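Local coordinates for cadherin-related family member 2 (Mus musculus, PDB 5CYX), which probably mediates calcium-dependent adhesion between microvilli through its extracellular cadherin repeats, pairing with CDHR5 and so controlling microvillar packing in the epithelial brush border, at residues 17-22 with 96-101; 231-236 with 283-288; 103-108 with 185-190. One frame throughout, in Å; residues are numbered along the deposited sequence.

How the interactions relate
Interaction 1 lies in the linker between the first two cadherin repeats, interaction 3 where that linker enters the second, and interaction 2 at the far end of the third; the centres of interactions 1 and 2 are about 97 Å apart. Interaction 1 is a surface contact of carboxylates, an arginine and calcium ions. Interaction 3 is buried and apolar, although D189 at its edge shares a calcium ion with N99 and N101, and probably a hydrogen bond with N99. Interaction 2, partly buried, matches interaction 1 in involving the loop after the strand (13-17, 228-231) that pairs in parallel with the repeat's last strand (86-96, 315-324), but its glutamate meets an arginine and a backbone N-H, with no calcium.

Interaction 1 of 3, residues 17-22 with 96-101; sequences PEDLPV and EDRNDN. With CA (calcium ion), chain C; CA (calcium ion), chain B; CA (calcium ion), chain D.
P17 lays its CB over one face of the R98 guanidinium, 3.8 Å from NE, while D19 OD2 lies at the edge near the plane. The D19 carboxylate stands almost perpendicular to the guanidinium, and a water in the guanidinium plane links R98 NE to D19 OD2; D19 has a further polar partner in D195. R98 turns back, giving NH1 to E96 OE1 in a salt bridge (3.1 Å) and NH2 to the D97 carbonyl. A long arginine suits this place: methylenes and flat head pack on P17 and D19 while the backbone faces the metal.

The E18 and D100 carboxylates approach from opposite directions, their planes 66° apart, and bridge two calcium ions. E18 OE2 lies 2.2 Å from the calcium ion of chain C, and E18 OE1 2.4 Å from that of chain B; D100 divides its oxygens likewise. D97 OD1, R98 O, E69 and D133 complete the first site, and E69, D67 and a water the second; the other oxygen of D97 has its partner in T134. With CG between backbone N and carbonyl carbon (chi1 75°), E18 extends along the 96-101 segment, where OE2 accepts R98 N through its anti lone pair (2.9 Å, nearly straight at 172°) and E18 N donates to E96 O.

D97 to N101 is the DXNDN part of the cadherin linker motif, and N99 OD1 and N101 O bind the calcium ion of chain D. Only 3.0 Å separates E18 OE2 from D97 OD1, a crowding calcium probably makes tolerable; without it these carboxylates would be expected to repel and the linker to slacken.

Interaction 2 of 3, residues 231-236 with 283-288; sequences VAEDAT and SLDREQ
E233 meets R286 with both carboxylate oxygens, at the end of the third cadherin repeat, a Greek-key beta-sandwich. E233 and the D285-R286-E287 run match the sequence pattern of the cadherin calcium-binding glutamate and DXE motifs, consistent with a linker to the next repeat, though no calcium is bound here. OE1 accepts the backbone N-H of R286 at 3.2 Å, from a donor 58° out of the carboxylate plane. OE2 rides over one face of the guanidinium, 3.1 Å from NE, so this salt bridge rests on charge alone and no N-H points at it. Nearer the backbone, E233 CB packs against R286 CB at 3.9 Å, and L284 brings its CB to 3.6 Å from E233 O.

E287 OE2 comes within 3.5 Å of E233 OE1, so the negative charges here probably repel, and R286 would offset them only in part. An alanine in place of E233 would remove the carboxylate and probably leave the R286 guanidinium without this opposite charge over its face and its backbone N-H without this acceptor.

Farther out, E233 is set by a type I turn from A232 to A235, and its CG sits between the backbone N and the carbonyl carbon (chi1 70°), which sends the extended chain to R286. R286 NE has a weak hydrogen bond to T325, and both E233 and R286 touch V324 on strand 315-324. On the inner side, toward F270, V231 and L284 are apolar and buried, as suits the edge of the sandwich interior. They meet tip to tip, V231 CG2 lying 3.8 Å from L284 CD1.

Interaction 3 of 3, residues 103-108 with 185-190; sequences PVFLNT and LKACDS. With CA (calcium ion), chain D.
P103, F105 and A187 carry this contact, and the first two are the proline and phenylalanine that close the cadherin linker sequence DXNDNXPXF. The pyrrolidine ring of P103 lies against the run from A187 to D189: its CG is 3.6 Å from A187 O and 3.7 Å from D189 N, and its CB is 3.9 Å from A187 CB. Proline suits the place because it is compact, apolar and restricted in phi, which probably helps keep the chain stiff as it leaves the calcium sites and enters the second repeat.

F105 brings its ring obliquely to the same methyl group, CZ standing 3.6 Å from A187 CB. Its CG is anti to the carbonyl carbon (chi1 -66°), which turns the ring toward A187 and into the repeat, where it also touches Y142, V206 and S203. A187 is small enough to let both rings close in at once, and its methyl packs on V140 as well; a backbone bond to S203 ties its strand to the neighbouring loop. Next to it, C188 turns away from the 103-108 segment to form the disulfide with C202.

D189, which follows, changes the chemistry. Its OD2 binds the calcium ion of chain D at 2.5 Å, beside N99, N101, D131, D133 and A137, while OD1 accepts N-H groups from Q201 and G191, which fix the carboxylate's rotation.

No hydrogen bond or charge pairing joins the two segments, so their grip rests on van der Waals packing: P103 fitted over the peptide backbone, and both P103 and F105 against A187, an apolar contact only two residues from D189, which ligates calcium.

Interaction 1 of 3, residues 17-22 with 96-101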
# COMPACT_ATOMS: atom_id res chain seq x y z
N PRO A 17 36.44 13.95 6.13
CA PRO A 17 35.19 13.46 6.70
C PRO A 17 34.82 14.19 8.05
O PRO A 17 35.70 14.46 8.88
CB PRO A 17 35.48 11.99 6.96
CG PRO A 17 36.97 11.86 7.08
CD PRO A 17 37.60 13.12 6.54
N GLU A 18 33.52 14.45 8.22
CA GLU A 18 32.99 15.16 9.37
C GLU A 18 33.21 14.41 10.70
O GLU A 18 33.20 15.00 11.70
CB GLU A 18 31.52 15.52 9.16
CG GLU A 18 30.49 14.39 9.28
CD GLU A 18 29.07 14.88 9.49
OE1 GLU A 18 28.86 15.93 10.20
OE2 GLU A 18 28.11 14.23 9.00
N ASP A 19 33.47 13.10 10.66
CA ASP A 19 33.80 12.33 11.89
C ASP A 19 35.29 12.32 12.21
O ASP A 19 35.72 11.56 13.08
CB ASP A 19 33.27 10.90 11.79
CG ASP A 19 33.77 10.20 10.55
OD1 ASP A 19 34.63 10.79 9.89
OD2 ASP A 19 33.37 9.07 10.25
N LEU A 20 36.10 13.16 11.53
CA LEU A 20 37.50 13.34 11.88
C LEU A 20 37.57 13.87 13.29
O LEU A 20 36.99 14.91 13.58
CB LEU A 20 38.24 14.28 10.96
CG LEU A 20 39.77 14.40 11.11
CD1 LEU A 20 40.50 13.09 10.72
CD2 LEU A 20 40.29 15.52 10.23
N PRO A 21 38.23 13.14 14.19
CA PRO A 21 38.29 13.58 15.60
C PRO A 21 39.19 14.78 15.82
O PRO A 21 40.25 14.92 15.19
CB PRO A 21 38.91 12.37 16.33
CG PRO A 21 38.95 11.27 15.36
CD PRO A 21 38.89 11.85 13.98
N VAL A 22 38.81 15.61 16.76
CA VAL A 22 39.65 16.72 17.12
C VAL A 22 40.98 16.17 17.61
O VAL A 22 41.01 15.25 18.39
CB VAL A 22 39.02 17.58 18.22
CG1 VAL A 22 40.00 18.65 18.63
CG2 VAL A 22 37.73 18.22 17.71
N GLU A 96 32.84 16.19 4.24
CA GLU A 96 31.96 15.11 3.78
C GLU A 96 30.99 14.63 4.87
O GLU A 96 31.37 14.39 6.05
CB GLU A 96 32.76 13.90 3.31
CG GLU A 96 33.43 14.06 1.98
CD GLU A 96 33.93 12.74 1.39
OE1 GLU A 96 34.36 11.86 2.20
OE2 GLU A 96 33.91 12.61 0.14
N ASP A 97 29.76 14.39 4.43
CA ASP A 97 28.70 13.90 5.28
C ASP A 97 29.05 12.48 5.76
O ASP A 97 29.57 11.65 4.96
CB ASP A 97 27.34 13.87 4.52
CG ASP A 97 26.14 13.66 5.46
OD1 ASP A 97 26.23 13.93 6.69
OD2 ASP A 97 25.09 13.16 4.96
N ARG A 98 28.79 12.23 7.05
CA ARG A 98 28.82 10.82 7.57
C ARG A 98 27.52 10.56 8.38
O ARG A 98 26.80 11.53 8.81
CB ARG A 98 30.06 10.60 8.41
CG ARG A 98 31.37 10.66 7.63
CD ARG A 98 31.64 9.32 6.99
NE ARG A 98 32.83 9.32 6.17
CZ ARG A 98 32.91 9.69 4.90
NH1 ARG A 98 34.06 9.60 4.27
NH2 ARG A 98 31.86 10.17 4.24
N ASN A 99 27.18 9.28 8.55
CA ASN A 99 25.95 8.94 9.22
C ASN A 99 26.06 9.06 10.76
O ASN A 99 26.16 8.02 11.47
CB ASN A 99 25.47 7.57 8.82
CG ASN A 99 24.06 7.31 9.20
OD1 ASN A 99 23.34 8.22 9.63
ND2 ASN A 99 23.65 6.09 9.08
N ASP A 100 26.04 10.30 11.24
CA ASP A 100 26.08 10.60 12.68
C ASP A 100 24.74 11.12 13.17
O ASP A 100 24.68 11.53 14.31
CB ASP A 100 27.17 11.66 12.99
CG ASP A 100 26.96 12.99 12.17
OD1 ASP A 100 26.18 13.03 11.20
OD2 ASP A 100 27.53 14.03 12.52
N ASN A 101 23.68 11.18 12.35
CA ASN A 101 22.38 11.55 12.95
C ASN A 101 21.39 10.39 12.92
O ASN A 101 21.51 9.52 12.05
CB ASN A 101 21.78 12.79 12.34
CG ASN A 101 22.50 14.04 12.75
OD1 ASN A 101 22.31 14.54 13.88
ND2 ASN A 101 23.33 14.56 11.89
CA CA C . 25.95 13.80 8.99
CA CA B . 27.28 16.12 11.98
CA CA D . 21.25 9.19 9.76
O HOH W 1 30.62 13.11 13.00
O HOH W 2 34.25 7.78 8.24
O HOH W 3 25.53 16.11 13.72

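Interaction 2 of 3, residues 231-236 with 283-288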
# COMPACT_ATOMS: atom_id res chain seq x y z
N VAL A 231 -49.09 -21.38 33.52
CA VAL A 231 -50.15 -20.43 33.79
C VAL A 231 -51.49 -21.16 33.99
O VAL A 231 -51.86 -22.03 33.20
CB VAL A 231 -50.28 -19.39 32.66
CG1 VAL A 231 -50.43 -20.05 31.28
CG2 VAL A 231 -51.44 -18.44 32.93
N ALA A 232 -52.24 -20.78 35.02
CA ALA A 232 -53.56 -21.38 35.27
C ALA A 232 -54.56 -20.92 34.21
O ALA A 232 -54.52 -19.75 33.78
CB ALA A 232 -54.05 -21.00 36.66
N GLU A 233 -55.52 -21.78 33.88
CA GLU A 233 -56.40 -21.56 32.71
C GLU A 233 -57.43 -20.43 32.92
O GLU A 233 -58.03 -19.97 31.97
CB GLU A 233 -57.13 -22.84 32.31
CG GLU A 233 -58.21 -23.33 33.28
CD GLU A 233 -58.95 -24.56 32.77
OE1 GLU A 233 -59.51 -24.49 31.66
OE2 GLU A 233 -58.98 -25.59 33.48
N ASP A 234 -57.64 -20.04 34.18
CA ASP A 234 -58.53 -18.94 34.56
C ASP A 234 -57.79 -17.64 34.85
O ASP A 234 -58.38 -16.71 35.37
CB ASP A 234 -59.29 -19.35 35.82
CG ASP A 234 -58.38 -19.47 37.05
OD1 ASP A 234 -57.13 -19.61 36.89
OD2 ASP A 234 -58.91 -19.44 38.18
N ALA A 235 -56.49 -17.59 34.55
CA ALA A 235 -55.69 -16.40 34.77
C ALA A 235 -56.27 -15.25 33.96
O ALA A 235 -56.66 -15.43 32.81
CB ALA A 235 -54.25 -16.64 34.36
N THR A 236 -56.36 -14.08 34.60
CA THR A 236 -57.01 -12.91 34.02
C THR A 236 -56.16 -12.20 32.94
O THR A 236 -54.96 -12.40 32.85
CB THR A 236 -57.28 -11.88 35.13
OG1 THR A 236 -56.08 -11.73 35.89
CG2 THR A 236 -58.40 -12.32 36.08
N SER A 283 -58.66 -15.08 26.65
CA SER A 283 -59.22 -16.19 27.40
C SER A 283 -58.43 -17.47 27.09
O SER A 283 -58.28 -17.83 25.93
CB SER A 283 -60.69 -16.37 27.04
OG SER A 283 -61.34 -17.03 28.08
N LEU A 284 -57.88 -18.09 28.13
CA LEU A 284 -57.19 -19.40 28.01
C LEU A 284 -58.16 -20.55 28.27
O LEU A 284 -59.15 -20.40 28.97
CB LEU A 284 -56.04 -19.50 29.01
CG LEU A 284 -55.06 -18.34 29.11
CD1 LEU A 284 -53.99 -18.68 30.14
CD2 LEU A 284 -54.43 -18.03 27.76
N ASP A 285 -57.84 -21.74 27.77
CA ASP A 285 -58.79 -22.86 27.80
C ASP A 285 -58.04 -24.20 27.76
O ASP A 285 -57.73 -24.72 26.68
CB ASP A 285 -59.80 -22.69 26.65
CG ASP A 285 -60.90 -23.74 26.66
OD1 ASP A 285 -61.24 -24.30 27.72
OD2 ASP A 285 -61.44 -24.00 25.56
N ARG A 286 -57.76 -24.74 28.95
CA ARG A 286 -57.01 -26.00 29.14
C ARG A 286 -57.56 -27.16 28.30
O ARG A 286 -56.79 -27.98 27.80
CB ARG A 286 -57.00 -26.37 30.64
CG ARG A 286 -56.15 -27.57 31.03
CD ARG A 286 -56.70 -28.31 32.26
NE ARG A 286 -56.53 -27.55 33.51
CZ ARG A 286 -57.06 -27.87 34.69
NH1 ARG A 286 -56.83 -27.09 35.76
NH2 ARG A 286 -57.81 -28.96 34.84
N GLU A 287 -58.88 -27.20 28.15
CA GLU A 287 -59.59 -28.29 27.44
C GLU A 287 -59.30 -28.34 25.94
O GLU A 287 -59.15 -29.44 25.39
CB GLU A 287 -61.11 -28.24 27.69
CG GLU A 287 -61.57 -28.95 28.97
CD GLU A 287 -60.85 -28.45 30.21
OE1 GLU A 287 -59.91 -29.13 30.68
OE2 GLU A 287 -61.21 -27.36 30.71
N GLN A 288 -59.20 -27.18 25.30
CA GLN A 288 -58.80 -27.13 23.88
C GLN A 288 -57.39 -27.66 23.59
O GLN A 288 -57.10 -28.05 22.46
CB GLN A 288 -58.91 -25.70 23.32
CG GLN A 288 -60.25 -25.39 22.67
CD GLN A 288 -60.26 -24.12 21.84
OE1 GLN A 288 -61.09 -23.97 20.95
NE2 GLN A 288 -59.35 -23.19 22.13

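Interaction 3 of 3, residues 103-108 with 185-190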
# COMPACT_ATOMS: atom_id res chain seq x y z
N PRO A 103 17.10 9.09 13.07
CA PRO A 103 15.74 9.47 12.79
C PRO A 103 15.05 9.87 14.07
O PRO A 103 15.11 9.14 15.05
CB PRO A 103 15.13 8.17 12.25
CG PRO A 103 16.26 7.45 11.62
CD PRO A 103 17.37 7.71 12.61
N VAL A 104 14.38 11.02 14.04
CA VAL A 104 13.71 11.56 15.22
C VAL A 104 12.24 11.86 14.88
O VAL A 104 11.92 12.34 13.77
CB VAL A 104 14.41 12.86 15.78
CG1 VAL A 104 15.70 12.51 16.51
CG2 VAL A 104 14.72 13.87 14.66
N PHE A 105 11.37 11.50 15.82
CA PHE A 105 9.93 11.78 15.80
C PHE A 105 9.74 12.88 16.83
O PHE A 105 10.48 12.90 17.80
CB PHE A 105 9.16 10.58 16.36
CG PHE A 105 9.22 9.30 15.53
CD1 PHE A 105 8.29 9.06 14.55
CD2 PHE A 105 10.15 8.32 15.81
CE1 PHE A 105 8.32 7.87 13.80
CE2 PHE A 105 10.18 7.13 15.10
CZ PHE A 105 9.26 6.90 14.08
N LEU A 106 8.72 13.72 16.67
CA LEU A 106 8.39 14.81 17.63
C LEU A 106 7.78 14.39 19.00
O LEU A 106 7.96 15.10 19.98
CB LEU A 106 7.46 15.83 16.96
CG LEU A 106 8.10 16.62 15.80
CD1 LEU A 106 7.01 17.24 14.94
CD2 LEU A 106 9.05 17.70 16.34
N ASN A 107 7.03 13.27 19.05
CA ASN A 107 6.59 12.63 20.30
C ASN A 107 6.95 11.16 20.29
O ASN A 107 7.25 10.59 19.23
CB ASN A 107 5.08 12.77 20.51
CG ASN A 107 4.65 14.21 20.67
OD1 ASN A 107 4.29 14.88 19.69
ND2 ASN A 107 4.71 14.71 21.89
N THR A 108 6.90 10.54 21.47
CA THR A 108 7.11 9.10 21.64
C THR A 108 5.82 8.26 21.76
O THR A 108 5.88 7.02 21.69
CB THR A 108 7.95 8.79 22.91
OG1 THR A 108 7.23 9.20 24.08
CG2 THR A 108 9.28 9.51 22.83
N LEU A 185 6.81 1.01 17.28
CA LEU A 185 7.53 1.22 15.99
C LEU A 185 8.93 1.71 16.21
O LEU A 185 9.28 2.19 17.30
CB LEU A 185 6.85 2.29 15.11
CG LEU A 185 5.36 2.44 15.19
CD1 LEU A 185 4.93 3.61 14.29
CD2 LEU A 185 4.68 1.17 14.73
N LYS A 186 9.73 1.58 15.16
CA LYS A 186 10.96 2.37 15.05
C LYS A 186 11.19 2.86 13.62
O LYS A 186 10.51 2.44 12.70
CB LYS A 186 12.19 1.65 15.59
CG LYS A 186 12.53 0.38 14.84
CD LYS A 186 13.87 -0.23 15.26
CE LYS A 186 14.25 -1.33 14.25
NZ LYS A 186 15.38 -2.22 14.67
N ALA A 187 12.12 3.79 13.50
CA ALA A 187 12.52 4.33 12.22
C ALA A 187 14.03 4.19 12.17
O ALA A 187 14.68 4.54 13.14
CB ALA A 187 12.09 5.81 12.08
N CYS A 188 14.55 3.65 11.07
CA CYS A 188 15.99 3.63 10.82
C CYS A 188 16.30 4.38 9.54
O CYS A 188 15.42 4.59 8.70
CB CYS A 188 16.53 2.20 10.72
SG CYS A 188 16.07 1.18 12.15
N ASP A 189 17.54 4.79 9.38
CA ASP A 189 17.95 5.31 8.12
C ASP A 189 18.32 4.08 7.24
O ASP A 189 18.27 2.90 7.69
CB ASP A 189 19.05 6.38 8.24
CG ASP A 189 20.28 5.91 8.97
OD1 ASP A 189 20.62 4.72 8.83
OD2 ASP A 189 20.89 6.72 9.73
N SER A 190 18.74 4.37 6.04
CA SER A 190 19.02 3.35 5.03
C SER A 190 20.55 3.11 4.95
O SER A 190 21.06 2.57 4.00
CB SER A 190 18.44 3.80 3.67
OG SER A 190 17.05 4.13 3.76
CA CA D . 21.25 9.19 9.76